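Cry23AA1 (PDB 4RHZ) probably acts as a pore-forming insecticidal toxin of the aerolysin family, in a binary complex with Cry37Aa1, and binds zinc. Local coordinates at residues Ser25-Asp28 / Pro29-Val33. Sequence-based numbering, arbitrary orientation.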
loop_
_atom_site.group_PDB
_atom_site.type_symbol
_atom_site.label_atom_id
_atom_site.label_comp_id
_atom_site.label_asym_id
_atom_site.label_seq_id
_atom_site.Cartn_x
_atom_site.Cartn_y
_atom_site.Cartn_z
ATOM N N SER A 25 -10.741 34.590 28.630
ATOM C CA SER A 25 -10.174 35.094 27.352
ATOM C C SER A 25 -11.196 35.219 26.222
ATOM O O SER A 25 -12.163 34.526 26.201
ATOM C CB SER A 25 -8.965 34.260 26.845
ATOM O OG SER A 25 -9.182 32.830 26.809
ATOM N N THR A 26 -10.916 36.055 25.245
ATOM C CA THR A 26 -11.775 36.312 24.130
ATOM C C THR A 26 -10.843 36.566 22.988
ATOM O O THR A 26 -9.887 37.291 23.118
ATOM C CB THR A 26 -12.603 37.581 24.381
ATOM O OG1 THR A 26 -13.448 37.329 25.525
ATOM C CG2 THR A 26 -13.532 37.830 23.245
ATOM N N TYR A 27 -11.110 35.941 21.864
ATOM C CA TYR A 27 -10.324 36.156 20.650
ATOM C C TYR A 27 -10.568 37.552 20.188
ATOM O O TYR A 27 -11.696 37.976 20.136
ATOM C CB TYR A 27 -10.683 35.096 19.541
ATOM C CG TYR A 27 -10.046 33.757 19.842
ATOM C CD1 TYR A 27 -10.738 32.759 20.450
ATOM C CD2 TYR A 27 -8.732 33.503 19.499
ATOM C CE1 TYR A 27 -10.122 31.512 20.762
ATOM C CE2 TYR A 27 -8.158 32.269 19.767
ATOM C CZ TYR A 27 -8.855 31.290 20.399
ATOM O OH TYR A 27 -8.216 30.041 20.667
ATOM N N ASP A 28 -9.501 38.274 19.901
ATOM C CA ASP A 28 -9.631 39.611 19.372
ATOM C C ASP A 28 -10.121 39.505 17.914
ATOM O O ASP A 28 -9.716 38.588 17.197
ATOM C CB ASP A 28 -8.292 40.347 19.447
ATOM C CG ASP A 28 -8.383 41.780 18.948
ATOM O OD1 ASP A 28 -8.997 42.634 19.608
ATOM O OD2 ASP A 28 -7.818 42.071 17.886
ATOM N N PRO A 29 -10.971 40.443 17.463
ATOM C CA PRO A 29 -11.333 40.403 16.039
ATOM C C PRO A 29 -10.102 40.418 15.098
ATOM O O PRO A 29 -10.231 40.073 13.946
ATOM C CB PRO A 29 -12.167 41.715 15.842
ATOM C CG PRO A 29 -12.667 42.106 17.304
ATOM C CD PRO A 29 -11.456 41.689 18.139
ATOM N N SER A 30 -8.918 40.794 15.570
ATOM C CA SER A 30 -7.697 40.680 14.719
ATOM C C SER A 30 -7.200 39.230 14.568
ATOM O O SER A 30 -6.183 38.964 13.896
ATOM C CB SER A 30 -6.500 41.452 15.333
ATOM O OG SER A 30 -6.086 40.836 16.571
ATOM N N PHE A 31 -7.827 38.324 15.292
ATOM C CA PHE A 31 -7.292 36.978 15.316
ATOM C C PHE A 31 -7.504 36.242 14.004
ATOM O O PHE A 31 -8.627 36.146 13.516
ATOM C CB PHE A 31 -7.838 36.148 16.432
ATOM C CG PHE A 31 -7.045 34.952 16.647
ATOM C CD1 PHE A 31 -5.930 35.006 17.453
ATOM C CD2 PHE A 31 -7.360 33.757 15.973
ATOM C CE1 PHE A 31 -5.161 33.870 17.661
ATOM C CE2 PHE A 31 -6.588 32.634 16.151
ATOM C CZ PHE A 31 -5.469 32.688 17.019
ATOM N N LYS A 32 -6.417 35.750 13.421
ATOM C CA LYS A 32 -6.610 34.952 12.220
ATOM C C LYS A 32 -5.810 33.634 12.095
ATOM O O LYS A 32 -4.668 33.494 12.560
ATOM C CB LYS A 32 -6.636 35.815 10.921
ATOM C CG LYS A 32 -5.428 36.723 10.719
ATOM C CD LYS A 32 -5.456 37.485 9.330
ATOM C CE LYS A 32 -4.026 37.885 8.857
ATOM N NZ LYS A 32 -3.757 37.538 7.401
ATOM N N VAL A 33 -6.475 32.661 11.483
ATOM C CA VAL A 33 -5.818 31.425 11.059
ATOM C C VAL A 33 -5.713 31.408 9.520
ATOM O O VAL A 33 -6.645 31.701 8.825
ATOM C CB VAL A 33 -6.602 30.220 11.528
ATOM C CG1 VAL A 33 -5.869 28.875 11.104
ATOM C CG2 VAL A 33 -6.840 30.291 13.047
#
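With CG of D28 swung opposite its own backbone N (chi1 -178°), the carboxylate passes beside the CD end of P29 and turns OD2 to S30, while a similar rotation of F31 (chi1 -165°) lays its ring beside that of Y27. The motif is an Asx turn superposed on a type I beta turn from D28 to F31, and it illustrates how a side chain can reinforce a backbone turn. The turn itself is closed by F31 N bonding to D28 O (2.7 Å). OD2 of D28 then takes two donors: S30 N, 2.9 Å away and above the carboxylate plane, and S30 OG, 2.5 Å away, which meets D28 OD2 on its anti lone pair, the side away from the other oxygen. Two such grips should restrict rotation of the carboxylate, with D28 OD1 3.0 Å from P29 CD. No hairpin results: strands 22-27 and 32-40 both pair antiparallel with strand 146-179, where backbone bonds join T26 to F174, D28 to T172 and K32 to S170, so the turn links successive runs along one partner. Flanking the turn, Y27 and F31 form a T-shaped pair, planes at 65° and centroids 4.8 Å apart. The tyrosine gives its edge: Y27 CD2 sits over the centre of the F31 ring, 3.6 Å from F31 CG.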